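Local atomic coordinates of EpsJ (Vibrio vulnificus, PDB entry 2RET), a protein that serves as a pseudopilin of the type II secretion system, pairs with the pseudopilin EpsI and probably sits at the tip of the pseudopilus. Residues Asp121-Val127 against Ser150-Lys156; Lys50-Trp54 against Gly65-Ala69; Glu84-Gly89 against Val100-Pro105; Leu37-Arg41 against Tyr104-Pro108. One frame throughout, in Å; residues are numbered along the deposited sequence. Where two conformers were deposited one is given.

Interaction 1 of 4, residues Asp121-Val127 against Ser150-Lys156; sequences DVEELNV and SVELTLK
Val122 lays its CG2 methyl against CD2 of Leu155 at 3.5 Å, a tight fit for two methyl groups. The torsion that carries CG1 opposite the backbone N (chi1 171°) leaves CG2 beside that N, where it meets the leucine branch across the strand pair. Further along the same face, CD1 of Leu125 comes within 3.9 Å of Leu153 CD2 and 4.0 Å of Val151 CG1, and Val127 faces Val151. Branched aliphatic residues suit this buried side, where Val151 packs on Met28 and Phe32 of the helix 10-32.

The two strands run antiparallel. Asn126 and Glu152 form a hydrogen-bonded pair: Asn126 N reaches Glu152 O at 2.9 Å, and Glu152 N returns to Asn126 O at 2.8 Å. Asn126 O also takes a hydrogen bond from a water that donates to Ser150 O as well, so it has two partners.

Between the Val122-Leu155 and Leu125-Leu153 pairs, Glu123 and Glu124 together stand opposite the single residue Thr154. Glu123 N gives Thr154 O a short bond of 2.7 Å, and the helix-like psi of Glu123 (-39°) accommodates the extra residue. The partly exposed face suits polar residues: OE1 of Glu123 lies by the Thr154 methyl, while its OE2 touches Lys156 CE at 3.3 Å. The lysine amine stays beyond salt-bridge range at 4.4 Å from OE2, so the attraction is loose.

Two residues set against one define a beta bulge, here within an antiparallel sheet whose apolar face meets the long N-terminal helix, as in the pilin fold.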
loop_
_atom_site.group_PDB
_atom_site.type_symbol
_atom_site.label_atom_id
_atom_site.label_comp_id
_atom_site.label_asym_id
_atom_site.label_seq_id
_atom_site.Cartn_x
_atom_site.Cartn_y
_atom_site.Cartn_z
ATOM N N ASP B 121 -19.125 15.572 -32.796
ATOM C CA ASP B 121 -20.394 16.206 -32.444
ATOM C C ASP B 121 -20.600 16.412 -30.939
ATOM O O ASP B 121 -21.643 16.040 -30.372
ATOM C CB ASP B 121 -21.562 15.439 -33.065
ATOM C CG ASP B 121 -21.669 15.644 -34.577
ATOM O OD1 ASP B 121 -20.999 16.537 -35.161
ATOM O OD2 ASP B 121 -22.452 14.898 -35.181
ATOM N N VAL B 122 -19.595 17.029 -30.314
ATOM C CA VAL B 122 -19.661 17.444 -28.911
ATOM C C VAL B 122 -19.625 18.954 -28.940
ATOM O O VAL B 122 -18.684 19.525 -29.418
ATOM C CB VAL B 122 -18.502 16.853 -28.076
ATOM C CG1 VAL B 122 -18.456 17.474 -26.677
ATOM C CG2 VAL B 122 -18.678 15.340 -27.956
ATOM N N GLU B 123 -20.665 19.606 -28.476
ATOM C CA GLU B 123 -20.717 21.050 -28.545
ATOM C C GLU B 123 -19.948 21.699 -27.392
ATOM O O GLU B 123 -19.243 22.709 -27.578
ATOM C CB GLU B 123 -22.175 21.515 -28.543
ATOM C CG GLU B 123 -22.917 21.182 -29.857
ATOM C CD GLU B 123 -24.428 21.266 -29.746
ATOM O OE1 GLU B 123 -24.947 21.566 -28.647
ATOM O OE2 GLU B 123 -25.101 21.040 -30.776
ATOM N N GLU B 124 -20.063 21.103 -26.210
ATOM C CA GLU B 124 -19.619 21.744 -24.981
ATOM C C GLU B 124 -19.023 20.688 -24.082
ATOM O O GLU B 124 -19.377 19.502 -24.170
ATOM C CB GLU B 124 -20.793 22.460 -24.276
ATOM C CG GLU B 124 -20.341 23.459 -23.211
ATOM C CD GLU B 124 -21.486 24.143 -22.475
ATOM O OE1 GLU B 124 -22.509 24.505 -23.124
ATOM O OE2 GLU B 124 -21.347 24.340 -21.237
ATOM N N LEU B 125 -18.054 21.165 -23.303
ATOM C CA LEU B 125 -17.464 20.536 -22.170
ATOM C C LEU B 125 -17.709 21.455 -20.970
ATOM O O LEU B 125 -17.310 22.583 -20.991
ATOM C CB LEU B 125 -15.945 20.366 -22.407
ATOM C CG LEU B 125 -15.086 19.902 -21.215
ATOM C CD1 LEU B 125 -15.508 18.516 -20.775
ATOM C CD2 LEU B 125 -13.567 19.967 -21.513
ATOM N N ASN B 126 -18.367 20.945 -19.941
ATOM C CA ASN B 126 -18.489 21.632 -18.665
ATOM C C ASN B 126 -18.119 20.746 -17.459
ATOM O O ASN B 126 -18.546 19.619 -17.355
ATOM C CB ASN B 126 -19.901 22.151 -18.467
ATOM C CG ASN B 126 -19.994 23.138 -17.308
ATOM O OD1 ASN B 126 -19.223 24.112 -17.213
ATOM N ND2 ASN B 126 -20.927 22.880 -16.411
ATOM N N VAL B 127 -17.359 21.302 -16.538
ATOM C CA VAL B 127 -16.869 20.582 -15.373
ATOM C C VAL B 127 -17.202 21.370 -14.125
ATOM O O VAL B 127 -17.070 22.596 -14.103
ATOM C CB VAL B 127 -15.353 20.299 -15.458
ATOM C CG1 VAL B 127 -14.880 19.550 -14.193
ATOM C CG2 VAL B 127 -15.002 19.418 -16.714
ATOM N N SER B 150 -17.588 16.429 -11.678
ATOM C CA SER B 150 -18.668 16.063 -12.593
ATOM C C SER B 150 -18.249 16.623 -13.947
ATOM O O SER B 150 -18.033 17.816 -14.089
ATOM C CB SER B 150 -20.025 16.692 -12.168
ATOM O OG SER B 150 -21.084 16.367 -13.097
ATOM N N VAL B 151 -18.119 15.729 -14.913
ATOM C CA VAL B 151 -17.775 16.062 -16.272
ATOM C C VAL B 151 -19.038 15.911 -17.106
ATOM O O VAL B 151 -19.582 14.829 -17.208
ATOM C CB VAL B 151 -16.622 15.160 -16.783
ATOM C CG1 VAL B 151 -16.262 15.538 -18.256
ATOM C CG2 VAL B 151 -15.405 15.324 -15.846
ATOM N N GLU B 152 -19.508 17.029 -17.669
ATOM C CA GLU B 152 -20.664 17.038 -18.540
ATOM C C GLU B 152 -20.321 17.366 -20.001
ATOM O O GLU B 152 -19.660 18.324 -20.281
ATOM C CB GLU B 152 -21.690 18.038 -18.017
ATOM C CG GLU B 152 -22.986 18.035 -18.818
ATOM C CD GLU B 152 -23.966 19.033 -18.272
ATOM O OE1 GLU B 152 -23.745 20.262 -18.486
ATOM O OE2 GLU B 152 -24.934 18.568 -17.609
ATOM N N LEU B 153 -20.819 16.538 -20.916
ATOM C CA LEU B 153 -20.718 16.743 -22.366
ATOM C C LEU B 153 -22.096 17.035 -22.926
ATOM O O LEU B 153 -23.070 16.440 -22.514
ATOM C CB LEU B 153 -20.169 15.480 -23.044
ATOM C CG LEU B 153 -18.839 14.946 -22.483
ATOM C CD1 LEU B 153 -18.469 13.639 -23.144
ATOM C CD2 LEU B 153 -17.777 15.986 -22.717
ATOM N N THR B 154 -22.162 17.969 -23.862
ATOM C CA THR B 154 -23.355 18.274 -24.619
ATOM C C THR B 154 -23.080 17.735 -26.032
ATOM O O THR B 154 -22.230 18.258 -26.781
ATOM C CB THR B 154 -23.632 19.787 -24.632
ATOM O OG1 THR B 154 -23.708 20.256 -23.278
ATOM C CG2 THR B 154 -24.977 20.160 -25.449
ATOM N N LEU B 155 -23.782 16.642 -26.341
ATOM C CA LEU B 155 -23.760 16.025 -27.636
ATOM C C LEU B 155 -24.883 16.596 -28.521
ATOM O O LEU B 155 -25.982 16.880 -28.060
ATOM C CB LEU B 155 -23.899 14.508 -27.523
ATOM C CG LEU B 155 -23.005 13.686 -26.587
ATOM C CD1 LEU B 155 -22.977 12.201 -27.022
ATOM C CD2 LEU B 155 -21.613 14.266 -26.447
ATOM N N LYS B 156 -24.575 16.752 -29.798
ATOM C CA LYS B 156 -25.501 17.240 -30.798
ATOM C C LYS B 156 -26.766 16.393 -30.895
ATOM O O LYS B 156 -27.868 16.905 -31.040
ATOM C CB LYS B 156 -24.807 17.254 -32.166
ATOM C CG LYS B 156 -23.865 18.449 -32.383
ATOM C CD LYS B 156 -24.081 19.086 -33.806
ATOM C CE LYS B 156 -23.939 20.635 -33.821
ATOM N NZ LYS B 156 -24.510 21.273 -35.115
HETATM O O HOH W 1 -20.480 19.199 -15.126
#

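Interaction 2 of 4, residues Lys50-Trp54 against Gly65-Ala69; sequences KLLHW and GIMFA
Leu51 approaches the opposing strand through its backbone, its O lying 4.0 Å from Phe68 CB. Two waters lie between this carbonyl and Ala69 N, sharing its single N-H. Leu52 follows with CD2 beside Phe68 CB at 3.9 Å, the two side chains pointing the same way.

His53 pairs directly with Met67. Its N bonds to Met67 O at 2.8 Å, with the donor in the carbonyl plane, and its O accepts the N-H of Met67, O to N 2.9 Å. Met67, modelled as selenomethionine, sets its CE methyl over the imidazole face, 3.5 Å from the ring centroid and 15° off the normal, a CH-pi contact. The bend at its last torsion (chi3 66°) turns the flexible chain onto the ring; CB of Lys50 covers the opposite face, and the polar end of His53 is held by Thr40.

Trp54 brings CE3, in the six-membered part of its indole, to 3.2 Å from Gly65 O, where glycine has no side chain to stand in its way; the branched Ile66 lies with CB at the indole edge.

The hairpin of strands 49-56 and 64-74 lies inside the larger sheet, between strands 40-41 and 79-93. Phe68 meets Phe32 of the helix 10-32, and Trp54 packs on strand 122-130 of the second sheet.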
loop_
_atom_site.group_PDB
_atom_site.type_symbol
_atom_site.label_atom_id
_atom_site.label_comp_id
_atom_site.label_asym_id
_atom_site.label_seq_id
_atom_site.Cartn_x
_atom_site.Cartn_y
_atom_site.Cartn_z
ATOM N N LYS B 50 -0.640 24.431 -10.896
ATOM C CA LYS B 50 -1.983 24.107 -10.395
ATOM C C LYS B 50 -2.177 22.592 -10.315
ATOM O O LYS B 50 -1.590 21.829 -11.073
ATOM C CB LYS B 50 -3.088 24.690 -11.287
ATOM C CG LYS B 50 -3.230 26.208 -11.321
ATOM C CD LYS B 50 -4.404 26.607 -12.219
ATOM C CE LYS B 50 -4.422 28.092 -12.538
ATOM N NZ LYS B 50 -3.259 28.589 -13.371
ATOM N N LEU B 51 -3.030 22.186 -9.383
ATOM C CA LEU B 51 -3.559 20.824 -9.326
ATOM C C LEU B 51 -4.506 20.498 -10.524
ATOM O O LEU B 51 -4.317 19.497 -11.198
ATOM C CB LEU B 51 -4.264 20.599 -7.992
ATOM C CG LEU B 51 -3.369 20.082 -6.877
ATOM C CD1 LEU B 51 -4.188 20.026 -5.582
ATOM C CD2 LEU B 51 -2.730 18.705 -7.228
ATOM N N LEU B 52 -5.506 21.350 -10.756
ATOM C CA LEU B 52 -6.475 21.217 -11.871
ATOM C C LEU B 52 -6.517 22.533 -12.649
ATOM O O LEU B 52 -6.698 23.590 -12.062
ATOM C CB LEU B 52 -7.913 20.916 -11.412
ATOM C CG LEU B 52 -8.306 19.572 -10.765
ATOM C CD1 LEU B 52 -9.539 19.764 -9.858
ATOM C CD2 LEU B 52 -8.578 18.499 -11.786
ATOM N N HIS B 53 -6.345 22.442 -13.962
ATOM C CA HIS B 53 -6.392 23.590 -14.834
ATOM C C HIS B 53 -7.733 23.502 -15.561
ATOM O O HIS B 53 -8.087 22.474 -16.094
ATOM C CB HIS B 53 -5.225 23.586 -15.847
ATOM C CG HIS B 53 -3.873 23.408 -15.228
ATOM N ND1 HIS B 53 -3.001 24.460 -15.008
ATOM C CD2 HIS B 53 -3.245 22.297 -14.783
ATOM C CE1 HIS B 53 -1.895 23.993 -14.464
ATOM N NE2 HIS B 53 -2.018 22.683 -14.320
ATOM N N TRP B 54 -8.452 24.606 -15.558
ATOM C CA TRP B 54 -9.836 24.658 -16.018
ATOM C C TRP B 54 -10.137 26.093 -16.459
ATOM O O TRP B 54 -10.270 26.985 -15.634
ATOM C CB TRP B 54 -10.816 24.223 -14.924
ATOM C CG TRP B 54 -12.281 24.430 -15.295
ATOM C CD1 TRP B 54 -13.188 25.262 -14.663
ATOM C CD2 TRP B 54 -13.004 23.795 -16.347
ATOM N NE1 TRP B 54 -14.419 25.177 -15.274
ATOM C CE2 TRP B 54 -14.330 24.285 -16.309
ATOM C CE3 TRP B 54 -12.659 22.875 -17.334
ATOM C CZ2 TRP B 54 -15.289 23.892 -17.216
ATOM C CZ3 TRP B 54 -13.612 22.462 -18.216
ATOM C CH2 TRP B 54 -14.920 22.963 -18.158
ATOM N N GLY B 65 -11.441 24.103 -21.570
ATOM C CA GLY B 65 -10.503 22.984 -21.457
ATOM C C GLY B 65 -10.084 22.654 -20.046
ATOM O O GLY B 65 -10.122 23.502 -19.183
ATOM N N ILE B 66 -9.653 21.403 -19.837
ATOM C CA ILE B 66 -9.219 20.901 -18.515
ATOM C C ILE B 66 -7.871 20.193 -18.678
ATOM O O ILE B 66 -7.568 19.615 -19.727
ATOM C CB ILE B 66 -10.323 19.995 -17.809
ATOM C CG1 ILE B 66 -10.028 19.775 -16.328
ATOM C CG2 ILE B 66 -10.521 18.671 -18.496
ATOM C CD1 ILE B 66 -11.215 19.250 -15.526
HETATM N N MSE B 67 -7.031 20.299 -17.646
HETATM C CA MSE B 67 -5.753 19.626 -17.634
HETATM C C MSE B 67 -5.408 19.250 -16.226
HETATM O O MSE B 67 -5.592 20.049 -15.308
HETATM C CB MSE B 67 -4.638 20.491 -18.247
HETATM C CG MSE B 67 -3.331 19.681 -18.511
HETATM SE SE MSE B 67 -1.857 20.754 -19.231
HETATM C CE MSE B 67 -1.465 21.974 -17.731
ATOM N N PHE B 68 -4.847 18.048 -16.086
ATOM C CA PHE B 68 -4.470 17.490 -14.792
ATOM C C PHE B 68 -3.418 16.356 -14.898
ATOM O O PHE B 68 -3.220 15.750 -15.958
ATOM C CB PHE B 68 -5.732 17.016 -14.024
ATOM C CG PHE B 68 -6.605 16.033 -14.791
ATOM C CD1 PHE B 68 -7.707 16.479 -15.527
ATOM C CD2 PHE B 68 -6.353 14.662 -14.747
ATOM C CE1 PHE B 68 -8.520 15.584 -16.217
ATOM C CE2 PHE B 68 -7.156 13.758 -15.425
ATOM C CZ PHE B 68 -8.231 14.200 -16.161
ATOM N N ALA B 69 -2.743 16.083 -13.781
ATOM C CA ALA B 69 -1.830 14.922 -13.660
ATOM C C ALA B 69 -2.650 13.678 -13.390
ATOM O O ALA B 69 -3.669 13.743 -12.753
ATOM C CB ALA B 69 -0.810 15.175 -12.542
HETATM O O HOH W 2 -2.079 18.727 -12.167
HETATM O O HOH W 3 -4.006 16.842 -10.912
#

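Interaction 3 of 4, residues Glu84-Gly89 against Val100-Pro105; sequences EVTKVG and VWWRYP
Strands 84-89 and 100-102 run antiparallel, their axes 4.6 Å apart at closest approach. Lys87 and Trp102 form one hydrogen-bonded pair and Gly89 and Val100 another, while Val88 faces Trp101 in the non-hydrogen-bonded place between them. Trp102 N to Lys87 O is the short rung at 2.7 Å. Past Trp102 the chain leaves the strand and brings Pro105 CG 3.9 Å from Val85 CG1.

The Lys87 chain, bent at chi3 (77°), passes its CE over one face of the Trp102 indole, whose other face is covered by Val100 CG1. Lys87 NZ then reaches Pro105 O at 2.9 Å, from above the carbonyl plane, and sits 4.9 Å from the centroid of the Trp102 five-membered ring as a cation-pi partner. CZ3 of Trp102 lies 3.9 Å from Gly89 N, at the edge of the ring. On the other side Thr86 OG1 and Trp101 NE1 share a water.

Arg103 NH2 forms a salt bridge with Glu84 OE2 at 3.0 Å. The oxygen lies in the guanidinium plane, yet the two planar groups stand 86° apart; Glu84 OE1 bonds to Asn75 ND2.

Lys87 is a buried residue whose amine has a carbonyl and an indole face as partners, which would probably favour its charged form.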
loop_
_atom_site.group_PDB
_atom_site.type_symbol
_atom_site.label_atom_id
_atom_site.label_comp_id
_atom_site.label_asym_id
_atom_site.label_seq_id
_atom_site.Cartn_x
_atom_site.Cartn_y
_atom_site.Cartn_z
ATOM N N GLU B 84 4.049 6.043 -11.776
ATOM C CA GLU B 84 4.457 6.944 -12.835
ATOM C C GLU B 84 3.283 7.876 -13.139
ATOM O O GLU B 84 2.205 7.412 -13.535
ATOM C CB GLU B 84 4.841 6.125 -14.062
ATOM C CG GLU B 84 5.797 6.788 -15.016
ATOM C CD GLU B 84 7.143 7.125 -14.412
ATOM O OE1 GLU B 84 7.581 6.458 -13.441
ATOM O OE2 GLU B 84 7.776 8.081 -14.925
ATOM N N VAL B 85 3.480 9.166 -12.901
ATOM C CA VAL B 85 2.452 10.194 -13.111
ATOM C C VAL B 85 2.631 10.750 -14.542
ATOM O O VAL B 85 3.752 11.118 -14.952
ATOM C CB VAL B 85 2.521 11.331 -12.037
ATOM C CG1 VAL B 85 1.450 12.413 -12.280
ATOM C CG2 VAL B 85 2.391 10.768 -10.599
ATOM N N THR B 86 1.542 10.712 -15.316
ATOM C CA THR B 86 1.478 11.300 -16.660
ATOM C C THR B 86 0.582 12.520 -16.601
ATOM O O THR B 86 0.147 12.918 -15.539
ATOM C CB THR B 86 0.930 10.294 -17.698
ATOM O OG1 THR B 86 -0.382 9.859 -17.304
ATOM C CG2 THR B 86 1.913 9.077 -17.868
ATOM N N LYS B 87 0.328 13.165 -17.724
ATOM C CA LYS B 87 -0.495 14.382 -17.713
ATOM C C LYS B 87 -1.451 14.275 -18.893
ATOM O O LYS B 87 -1.065 13.781 -19.953
ATOM C CB LYS B 87 0.416 15.613 -17.780
ATOM C CG LYS B 87 -0.270 16.961 -17.807
ATOM C CD LYS B 87 0.703 18.081 -17.702
ATOM C CE LYS B 87 1.439 18.369 -18.985
ATOM N NZ LYS B 87 2.485 19.388 -18.715
ATOM N N VAL B 88 -2.717 14.631 -18.670
ATOM C CA VAL B 88 -3.757 14.530 -19.690
ATOM C C VAL B 88 -4.625 15.826 -19.703
ATOM O O VAL B 88 -4.739 16.512 -18.714
ATOM C CB VAL B 88 -4.693 13.308 -19.466
ATOM C CG1 VAL B 88 -3.889 12.023 -19.373
ATOM C CG2 VAL B 88 -5.569 13.523 -18.243
ATOM N N GLY B 89 -5.210 16.150 -20.838
ATOM C CA GLY B 89 -6.241 17.173 -20.883
ATOM C C GLY B 89 -7.341 16.896 -21.883
ATOM O O GLY B 89 -7.258 15.990 -22.663
ATOM N N VAL B 100 -5.737 14.980 -24.840
ATOM C CA VAL B 100 -4.343 15.278 -25.050
ATOM C C VAL B 100 -3.557 14.640 -23.930
ATOM O O VAL B 100 -3.987 14.642 -22.810
ATOM C CB VAL B 100 -4.033 16.789 -25.071
ATOM C CG1 VAL B 100 -2.573 17.005 -25.526
ATOM C CG2 VAL B 100 -5.049 17.588 -25.970
ATOM N N TRP B 101 -2.398 14.107 -24.253
ATOM C CA TRP B 101 -1.664 13.244 -23.329
ATOM C C TRP B 101 -0.209 13.596 -23.375
ATOM O O TRP B 101 0.353 13.738 -24.462
ATOM C CB TRP B 101 -1.820 11.785 -23.756
ATOM C CG TRP B 101 -1.150 10.817 -22.847
ATOM C CD1 TRP B 101 -1.672 10.248 -21.729
ATOM C CD2 TRP B 101 0.177 10.283 -22.984
ATOM N NE1 TRP B 101 -0.765 9.373 -21.165
ATOM C CE2 TRP B 101 0.384 9.392 -21.909
ATOM C CE3 TRP B 101 1.207 10.483 -23.903
ATOM C CZ2 TRP B 101 1.570 8.671 -21.745
ATOM C CZ3 TRP B 101 2.384 9.773 -23.742
ATOM C CH2 TRP B 101 2.554 8.873 -22.671
ATOM N N TRP B 102 0.389 13.722 -22.206
ATOM C CA TRP B 102 1.814 13.898 -22.073
ATOM C C TRP B 102 2.392 12.852 -21.146
ATOM O O TRP B 102 1.840 12.562 -20.100
ATOM C CB TRP B 102 2.144 15.268 -21.511
ATOM C CG TRP B 102 1.755 16.433 -22.369
ATOM C CD1 TRP B 102 2.547 17.099 -23.264
ATOM C CD2 TRP B 102 0.482 17.094 -22.392
ATOM N NE1 TRP B 102 1.856 18.139 -23.825
ATOM C CE2 TRP B 102 0.585 18.159 -23.314
ATOM C CE3 TRP B 102 -0.734 16.884 -21.727
ATOM C CZ2 TRP B 102 -0.486 19.040 -23.567
ATOM C CZ3 TRP B 102 -1.785 17.745 -21.978
ATOM C CH2 TRP B 102 -1.665 18.796 -22.901
ATOM N N ARG B 103 3.541 12.316 -21.536
ATOM C CA ARG B 103 4.253 11.314 -20.747
ATOM C C ARG B 103 4.775 11.844 -19.402
ATOM O O ARG B 103 4.769 11.121 -18.418
ATOM C CB ARG B 103 5.402 10.743 -21.595
ATOM C CG ARG B 103 6.340 9.802 -20.890
ATOM C CD ARG B 103 5.705 8.484 -20.501
ATOM N NE ARG B 103 6.679 7.736 -19.702
ATOM C CZ ARG B 103 6.862 7.885 -18.398
ATOM N NH1 ARG B 103 6.103 8.720 -17.713
ATOM N NH2 ARG B 103 7.800 7.182 -17.772
ATOM N N TYR B 104 5.249 13.083 -19.375
ATOM C CA TYR B 104 5.754 13.720 -18.154
ATOM C C TYR B 104 4.876 14.886 -17.745
ATOM O O TYR B 104 4.487 15.678 -18.604
ATOM C CB TYR B 104 7.202 14.204 -18.361
ATOM C CG TYR B 104 8.098 13.060 -18.758
ATOM C CD1 TYR B 104 8.404 12.033 -17.843
ATOM C CD2 TYR B 104 8.577 12.943 -20.060
ATOM C CE1 TYR B 104 9.197 10.939 -18.222
ATOM C CE2 TYR B 104 9.360 11.836 -20.446
ATOM C CZ TYR B 104 9.674 10.852 -19.511
ATOM O OH TYR B 104 10.451 9.769 -19.892
ATOM N N PRO B 105 4.597 15.038 -16.441
ATOM C CA PRO B 105 3.792 16.188 -16.004
ATOM C C PRO B 105 4.484 17.541 -16.179
ATOM O O PRO B 105 3.809 18.569 -16.210
ATOM C CB PRO B 105 3.563 15.925 -14.504
ATOM C CG PRO B 105 4.066 14.556 -14.230
ATOM C CD PRO B 105 5.067 14.236 -15.296
HETATM O O HOH W 4 -1.751 7.994 -18.689
#

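Interaction 4 of 4, residues Leu37-Arg41 against Tyr104-Pro108; sequences LRQTR and YPDTP
Arg38 points the edge of its guanidinium group at the carboxylate of Asp106, NH1 standing 3.1 Å from OD1 in a salt bridge. The oxygen lies close to the guanidinium plane but is itself met from above the carboxylate plane, and the two planes are turned 51° apart. Weak hydrogen bonds run from NH1 and NH2 to OD2. NH1 also donates to Gln39 O at 3.0 Å, a straight bond of 160° within its own segment that orients the group in this conformer. Bends at chi2 and chi3 fold the arginine back to make this possible. Since Arg38 was modelled in two conformers, these bonds belong to one of them and are doubtful as a permanent feature.

Arg41 meets the same aspartate differently. Its guanidinium is stacked against the carboxylate, the planes 20° apart, with NH2 3.9 Å from OD2; this long salt bridge rests on charge, as no N-H points at the oxygen. Asp106 thus sits in a network with two cations, which would favour its ionised form.

Pro105 adds an apolar surface: its CB lies over one face of the Arg38 guanidinium, 3.7 Å from NH1, and equally 3.7 Å from Thr40 CG2. The threonine suits the spot because its methyl faces the proline while OG1 bonds to His53 NE2 and, weakly, to Lys50 O. Gln39 NE2 is satisfied by Glu142 O.

The loop following strand 96-102 is thereby held against the short edge strand 40-41, which pairs with strand 49-56, while Arg38 and Pro105 both touch Val85 of strand 79-93.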
loop_
_atom_site.group_PDB
_atom_site.type_symbol
_atom_site.label_atom_id
_atom_site.label_comp_id
_atom_site.label_asym_id
_atom_site.label_seq_id
_atom_site.Cartn_x
_atom_site.Cartn_y
_atom_site.Cartn_z
ATOM N N LEU B 37 -2.691 13.815 -7.119
ATOM C CA LEU B 37 -2.337 14.932 -6.264
ATOM C C LEU B 37 -0.914 15.369 -6.601
ATOM O O LEU B 37 0.034 15.103 -5.877
ATOM C CB LEU B 37 -2.491 14.515 -4.787
ATOM C CG LEU B 37 -2.597 15.623 -3.731
ATOM C CD1 LEU B 37 -3.752 16.544 -4.039
ATOM C CD2 LEU B 37 -2.728 14.985 -2.320
ATOM N N ARG B 38 -0.788 16.051 -7.735
ATOM C CA ARG B 38 0.502 16.437 -8.310
ATOM C C ARG B 38 0.264 17.713 -9.108
ATOM O O ARG B 38 -0.518 17.722 -10.052
ATOM C CB ARG B 38 1.065 15.283 -9.175
ATOM C CG ARG B 38 2.154 15.616 -10.225
ATOM C CD ARG B 38 3.383 16.276 -9.630
ATOM N NE ARG B 38 4.662 15.871 -10.246
ATOM C CZ ARG B 38 5.365 16.573 -11.140
ATOM N NH1 ARG B 38 4.930 17.740 -11.597
ATOM N NH2 ARG B 38 6.525 16.095 -11.589
ATOM N N GLN B 39 0.897 18.798 -8.687
ATOM C CA GLN B 39 0.757 20.083 -9.375
ATOM C C GLN B 39 1.502 20.080 -10.715
ATOM O O GLN B 39 2.573 19.476 -10.840
ATOM C CB GLN B 39 1.289 21.214 -8.509
ATOM C CG GLN B 39 0.350 21.614 -7.399
ATOM C CD GLN B 39 0.983 22.594 -6.441
ATOM O OE1 GLN B 39 2.193 22.688 -6.363
ATOM N NE2 GLN B 39 0.164 23.322 -5.702
ATOM N N THR B 40 0.919 20.761 -11.703
ATOM C CA THR B 40 1.476 20.853 -13.050
ATOM C C THR B 40 1.552 22.340 -13.444
ATOM O O THR B 40 0.776 23.160 -12.952
ATOM C CB THR B 40 0.643 19.995 -14.047
ATOM O OG1 THR B 40 -0.752 20.053 -13.715
ATOM C CG2 THR B 40 1.046 18.541 -13.940
ATOM N N ARG B 41 2.504 22.695 -14.302
ATOM C CA ARG B 41 2.735 24.102 -14.641
ATOM C C ARG B 41 1.680 24.635 -15.598
ATOM O O ARG B 41 1.249 23.927 -16.510
ATOM C CB ARG B 41 4.120 24.312 -15.260
ATOM C CG ARG B 41 5.241 23.775 -14.413
ATOM C CD ARG B 41 6.594 24.339 -14.820
ATOM N NE ARG B 41 7.708 23.482 -14.393
ATOM C CZ ARG B 41 8.138 23.332 -13.131
ATOM N NH1 ARG B 41 7.552 23.971 -12.114
ATOM N NH2 ARG B 41 9.168 22.520 -12.881
ATOM N N TYR B 104 5.249 13.083 -19.375
ATOM C CA TYR B 104 5.754 13.720 -18.154
ATOM C C TYR B 104 4.876 14.886 -17.745
ATOM O O TYR B 104 4.487 15.678 -18.604
ATOM C CB TYR B 104 7.202 14.204 -18.361
ATOM C CG TYR B 104 8.098 13.060 -18.758
ATOM C CD1 TYR B 104 8.404 12.033 -17.843
ATOM C CD2 TYR B 104 8.577 12.943 -20.060
ATOM C CE1 TYR B 104 9.197 10.939 -18.222
ATOM C CE2 TYR B 104 9.360 11.836 -20.446
ATOM C CZ TYR B 104 9.674 10.852 -19.511
ATOM O OH TYR B 104 10.451 9.769 -19.892
ATOM N N PRO B 105 4.597 15.038 -16.441
ATOM C CA PRO B 105 3.792 16.188 -16.004
ATOM C C PRO B 105 4.484 17.541 -16.179
ATOM O O PRO B 105 3.809 18.569 -16.210
ATOM C CB PRO B 105 3.563 15.925 -14.504
ATOM C CG PRO B 105 4.066 14.556 -14.230
ATOM C CD PRO B 105 5.067 14.236 -15.296
ATOM N N ASP B 106 5.815 17.546 -16.253
ATOM C CA ASP B 106 6.564 18.768 -16.496
ATOM C C ASP B 106 7.173 18.652 -17.871
ATOM O O ASP B 106 8.102 17.889 -18.074
ATOM C CB ASP B 106 7.612 19.000 -15.408
ATOM C CG ASP B 106 6.979 19.198 -14.029
ATOM O OD1 ASP B 106 5.803 19.646 -13.923
ATOM O OD2 ASP B 106 7.663 18.895 -13.042
ATOM N N THR B 107 6.627 19.426 -18.803
ATOM C CA THR B 107 6.840 19.229 -20.223
ATOM C C THR B 107 7.081 20.585 -20.933
ATOM O O THR B 107 6.237 21.495 -20.826
ATOM C CB THR B 107 5.606 18.527 -20.803
ATOM O OG1 THR B 107 5.920 17.949 -22.071
ATOM C CG2 THR B 107 4.443 19.487 -20.921
ATOM N N PRO B 108 8.223 20.731 -21.657
ATOM C CA PRO B 108 8.525 21.959 -22.399
ATOM C C PRO B 108 7.398 22.399 -23.334
ATOM O O PRO B 108 7.666 22.940 -24.409
ATOM C CB PRO B 108 9.765 21.580 -23.222
ATOM C CG PRO B 108 10.401 20.495 -22.467
ATOM C CD PRO B 108 9.292 19.725 -21.826
#

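Interactions 2 and 3 lie within the six-stranded sheet, interaction 4 joins its edge strand 40-41 to a loop, and interaction 1 belongs to the four-stranded sheet. Interactions 2 and 3 are joined where strands 64-74 and 79-93 pair, with Phe68 O 3.0 Å from Val88 N; their centres are about 11 Å apart. Interaction 4, about 8 Å from interaction 3 centre to centre, shares Tyr104 and Pro105 with it and encloses interaction 2 in the chain segment it closes. Trp54 bridges the sheets: its CH2 lies 3.4 Å from Val127 N, although the centres of interactions 1 and 2 are about 17 Å apart. Interactions 1 and 4 lie on opposite sides of the chain's centre, their nearest atoms about 14 Å apart.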